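Local coordinates for carbohydrate binding module family 33 and 10 domain protein (Teredinibacter turnerae, PDB 6RW7) that probably binds and oxidatively cleaves cellulose through its copper-dependent lytic polysaccharide monooxygenase domain of family AA10, the part of a longer protein described here, at residues 64-69 and 79-84; 89-94 and 170-175. All coordinates share one frame; numbering follows the deposited sequence. Where two conformers were deposited one is given.

Contact 1. Residues 64-69 and 79-84; sequences TEHVCG and PYDTPA
C68 and D81 bring their CA atoms to 5.6 Å where irregular chain 64-69 passes the short 3-10 turn 79-81, both within the long loop between strands 52-54 and 89-90, the touching residues mostly buried. The D81 carboxylate carries most of the contact. With CG beside the backbone N and anti to the carbonyl carbon (chi1 -67°), it reaches across to the backbone of the other segment. G69 N donates to D81 OD1 at 2.8 Å, arriving on the syn side but tilted 30° from the carboxylate plane. C68 N lies near the same oxygen at a poor angle and is served by a water instead, which accepts from C68 N at 3.0 Å and donates to D81 OD1 at 2.7 Å. The other oxygen, OD2, accepts from A78 N. It also approaches the H66 ring obliquely, ring and carboxylate planes being 26° apart, while H66 CB rests 3.5 Å from D81 OD1. The polar end of H66 turns elsewhere, ND1 bonding E130. Alongside this, C68 CB meets Y80 O at 3.5 Å; the C68 sulfur is tied to C198 by a disulfide, and Y80 O accepts from R10. T82 steadies the turn, its OG1 and N reaching P79 O from the same face of the carbonyl plane. Without the D81 carboxylate, as with an alanine here, G69 N, A78 N and the water on C68 N would probably lose their acceptor. One buried carboxylate thus satisfies amides on both sides of the contact, directly and through water, and these N-H groups would probably help stabilise its negative charge.

Contact 2. Residues 89-94 and 170-175; sequences TSFNSG and CNVPSR
G94 and V172 form a single antiparallel hydrogen-bonded pair, in which each residue both gives and receives. G94 N donates to V172 O at 2.8 Å and nearly straight (167°), in the carbonyl plane and on a lone pair. The return bond from V172 N to G94 O is equally short, yet its donor stands above the carbonyl plane, 49° out of it. The tight part of the contact gathers around the V172 side chain. Its CB lies 3.5 Å from G94 O, CG1 faces S93 CA, and CG2 meets the ring atom CE2 of F91 at 4.0 Å. F91 brings this ring inward with CG anti to the backbone N (chi1 -157°); Q96 and F98 of strand 96-101 add to the packing about V172. Here the segment 89-94, which starts on strand 89-90 of one sheet, crosses to the end of strand 165-172 in the other, and the pairing prolongs that strand's antiparallel association with 96-101 in the immunoglobulin-like beta-sandwich of the LPMO fold. Across the outer side the fit is looser. N171 bends its amide oxygen OD1 back to G94 CA, while S93 lays CB 3.4 Å from P173 O. The hydroxyls of S93 and S174 stay 4.1 Å apart, OG to OG, and a water hydrogen-bonded to S93 OG at 3.0 Å accepts from R175 N. The arginine then turns away, NH1 donating to S174 O in the guanidinium plane and NH2 forming a salt bridge with E137.

In the fold
From the N terminus, the chain passes strand 3-6, the two short helices and strand 52-54 before contact 1 closes a loop of nine residues between 69 and 79. The chain then passes strand 89-90, and contact 2 opens just after it; it closes only after 75 further residues, among them strands 96-101 and 111-118. The two are therefore in series, neither nested nor crossed, their centres 22 Å and their nearest atoms about 12 Å apart. Contact 1 organises the loop region beside helices 10-17 and 29-37, and C68 links it to strand 193-202. Contact 2 joins the two sheets at the start of strand 96-101 and the end of 165-172, whose far ends carry the copper(II) ligands D101 and H165.

Contact 1. Residues 64-69 and 79-84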
# COMPACT_ATOMS: atom_id res chain seq x y z
N THR A 64 13.30 -7.10 -6.15
CA THR A 64 13.42 -5.68 -5.73
C THR A 64 14.19 -5.55 -4.42
O THR A 64 14.04 -6.41 -3.53
CB THR A 64 12.09 -4.92 -5.64
OG1 THR A 64 11.26 -5.45 -4.60
CG2 THR A 64 11.37 -4.90 -6.96
N GLU A 65 14.95 -4.46 -4.28
CA GLU A 65 15.67 -4.09 -3.04
C GLU A 65 14.65 -3.66 -1.99
O GLU A 65 14.82 -3.97 -0.79
CB GLU A 65 16.63 -2.92 -3.27
N HIS A 66 13.62 -2.94 -2.43
CA HIS A 66 12.64 -2.29 -1.53
C HIS A 66 11.26 -2.93 -1.66
O HIS A 66 10.89 -3.45 -2.73
CB HIS A 66 12.57 -0.79 -1.79
CG HIS A 66 13.90 -0.10 -1.79
ND1 HIS A 66 14.53 0.30 -0.62
CD2 HIS A 66 14.72 0.25 -2.82
CE1 HIS A 66 15.68 0.89 -0.95
NE2 HIS A 66 15.81 0.87 -2.28
N VAL A 67 10.51 -2.87 -0.57
CA VAL A 67 9.12 -3.38 -0.52
C VAL A 67 8.14 -2.28 -0.95
O VAL A 67 7.64 -2.34 -2.08
CB VAL A 67 8.83 -3.92 0.89
CG1 VAL A 67 7.36 -4.29 1.01
CG2 VAL A 67 9.76 -5.10 1.22
N CYS A 68 7.88 -1.30 -0.10
CA CYS A 68 6.73 -0.37 -0.30
C CYS A 68 6.92 0.43 -1.60
O CYS A 68 5.91 0.67 -2.27
CB CYS A 68 6.53 0.52 0.90
SG CYS A 68 6.15 -0.46 2.37
N GLY A 69 8.15 0.84 -1.91
CA GLY A 69 8.43 1.63 -3.12
C GLY A 69 8.56 0.75 -4.35
O GLY A 69 8.55 1.28 -5.47
N PRO A 79 9.69 7.78 -0.69
CA PRO A 79 9.44 8.27 0.66
C PRO A 79 8.93 7.15 1.58
O PRO A 79 9.26 7.08 2.74
CB PRO A 79 8.37 9.35 0.41
CG PRO A 79 8.71 9.87 -0.97
CD PRO A 79 9.12 8.64 -1.74
N TYR A 80 8.12 6.25 1.00
CA TYR A 80 7.36 5.20 1.73
C TYR A 80 8.25 4.03 2.12
O TYR A 80 7.77 3.17 2.87
CB TYR A 80 6.11 4.84 0.92
CG TYR A 80 5.31 6.10 0.67
CD1 TYR A 80 4.68 6.74 1.73
CD2 TYR A 80 5.32 6.73 -0.56
CE1 TYR A 80 4.04 7.96 1.56
CE2 TYR A 80 4.70 7.95 -0.73
CZ TYR A 80 4.06 8.56 0.32
OH TYR A 80 3.45 9.77 0.14
N ASP A 81 9.51 4.01 1.68
CA ASP A 81 10.51 3.00 2.10
C ASP A 81 11.22 3.46 3.37
O ASP A 81 11.84 2.61 4.02
CB ASP A 81 11.53 2.74 0.99
CG ASP A 81 10.91 2.06 -0.20
OD1 ASP A 81 10.17 1.06 0.01
OD2 ASP A 81 11.19 2.52 -1.33
N THR A 82 11.18 4.75 3.70
CA THR A 82 11.95 5.32 4.83
C THR A 82 11.70 4.51 6.11
O THR A 82 10.57 4.40 6.56
CB THR A 82 11.56 6.79 5.03
OG1 THR A 82 11.74 7.46 3.77
CG2 THR A 82 12.40 7.46 6.09
N PRO A 83 12.75 4.01 6.80
CA PRO A 83 12.57 3.49 8.15
C PRO A 83 12.06 4.58 9.09
O PRO A 83 12.63 5.68 9.12
CB PRO A 83 13.97 3.00 8.55
CG PRO A 83 14.67 2.78 7.24
CD PRO A 83 14.14 3.89 6.34
N ALA A 84 10.98 4.30 9.80
CA ALA A 84 10.39 5.22 10.80
C ALA A 84 9.36 4.51 11.65
O ALA A 84 8.90 3.42 11.27
CB ALA A 84 9.69 6.38 10.11
O HOH W 1 9.71 -0.52 2.12

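Contact 2. Residues 89-94 and 170-175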
# COMPACT_ATOMS: atom_id res chain seq x y z
N THR A 89 -2.78 2.12 12.54
CA THR A 89 -4.21 2.09 12.90
C THR A 89 -4.58 0.68 13.34
O THR A 89 -4.05 -0.34 12.86
CB THR A 89 -5.09 2.77 11.86
OG1 THR A 89 -4.86 2.09 10.64
CG2 THR A 89 -4.80 4.25 11.69
N SER A 90 -5.49 0.66 14.29
CA SER A 90 -6.05 -0.58 14.85
C SER A 90 -6.79 -1.33 13.74
O SER A 90 -7.44 -0.68 12.92
CB SER A 90 -6.95 -0.28 16.01
OG SER A 90 -7.25 -1.48 16.71
N PHE A 91 -6.66 -2.65 13.72
CA PHE A 91 -7.23 -3.44 12.63
C PHE A 91 -7.59 -4.82 13.15
O PHE A 91 -6.97 -5.28 14.11
CB PHE A 91 -6.23 -3.51 11.49
CG PHE A 91 -6.81 -3.79 10.13
CD1 PHE A 91 -7.79 -2.98 9.60
CD2 PHE A 91 -6.32 -4.82 9.35
CE1 PHE A 91 -8.31 -3.22 8.33
CE2 PHE A 91 -6.84 -5.06 8.09
CZ PHE A 91 -7.81 -4.24 7.57
N ASN A 92 -8.53 -5.45 12.46
CA ASN A 92 -9.04 -6.79 12.83
C ASN A 92 -8.79 -7.76 11.66
O ASN A 92 -8.72 -7.34 10.50
CB ASN A 92 -10.52 -6.75 13.23
CG ASN A 92 -10.82 -6.00 14.52
OD1 ASN A 92 -10.13 -6.13 15.51
ND2 ASN A 92 -11.90 -5.25 14.53
N SER A 93 -8.63 -9.02 11.98
CA SER A 93 -8.55 -10.10 10.98
C SER A 93 -9.95 -10.45 10.46
O SER A 93 -10.97 -9.82 10.86
CB SER A 93 -7.83 -11.28 11.56
OG SER A 93 -8.63 -11.88 12.55
N GLY A 94 -9.99 -11.37 9.51
CA GLY A 94 -11.25 -11.82 8.90
C GLY A 94 -11.65 -10.93 7.74
O GLY A 94 -10.80 -10.21 7.19
N CYS A 170 -11.47 -8.79 1.36
CA CYS A 170 -10.39 -9.77 1.55
C CYS A 170 -10.61 -10.48 2.88
O CYS A 170 -11.15 -9.85 3.81
CB CYS A 170 -9.02 -9.10 1.59
SG CYS A 170 -8.48 -8.32 0.04
N ASN A 171 -10.13 -11.71 2.98
CA ASN A 171 -10.03 -12.44 4.27
C ASN A 171 -8.64 -12.17 4.85
O ASN A 171 -7.67 -12.79 4.40
CB ASN A 171 -10.27 -13.93 4.05
CG ASN A 171 -10.23 -14.73 5.34
OD1 ASN A 171 -10.50 -14.20 6.42
ND2 ASN A 171 -9.86 -15.99 5.23
N VAL A 172 -8.56 -11.28 5.83
CA VAL A 172 -7.27 -10.91 6.47
C VAL A 172 -6.88 -12.02 7.43
O VAL A 172 -7.68 -12.40 8.27
CB VAL A 172 -7.38 -9.54 7.15
CG1 VAL A 172 -6.08 -9.17 7.82
CG2 VAL A 172 -7.77 -8.46 6.15
N PRO A 173 -5.65 -12.56 7.31
CA PRO A 173 -5.18 -13.60 8.23
C PRO A 173 -5.14 -13.13 9.68
O PRO A 173 -4.96 -11.95 9.96
CB PRO A 173 -3.75 -13.89 7.74
CG PRO A 173 -3.74 -13.47 6.29
CD PRO A 173 -4.67 -12.28 6.25
N SER A 174 -5.28 -14.09 10.59
CA SER A 174 -5.18 -13.84 12.04
C SER A 174 -3.76 -13.34 12.31
O SER A 174 -2.78 -13.98 11.85
CB SER A 174 -5.43 -15.05 12.88
OG SER A 174 -6.75 -15.54 12.69
N ARG A 175 -3.66 -12.23 13.02
CA ARG A 175 -2.38 -11.62 13.40
C ARG A 175 -2.55 -11.00 14.77
O ARG A 175 -3.72 -10.72 15.18
CB ARG A 175 -1.94 -10.55 12.40
CG ARG A 175 -1.45 -11.07 11.06
CD ARG A 175 -0.15 -11.83 11.18
NE ARG A 175 0.41 -12.32 9.92
CZ ARG A 175 0.09 -13.44 9.31
NH1 ARG A 175 -0.84 -14.25 9.80
NH2 ARG A 175 0.74 -13.76 8.20
O HOH W 2 -6.41 -11.68 14.59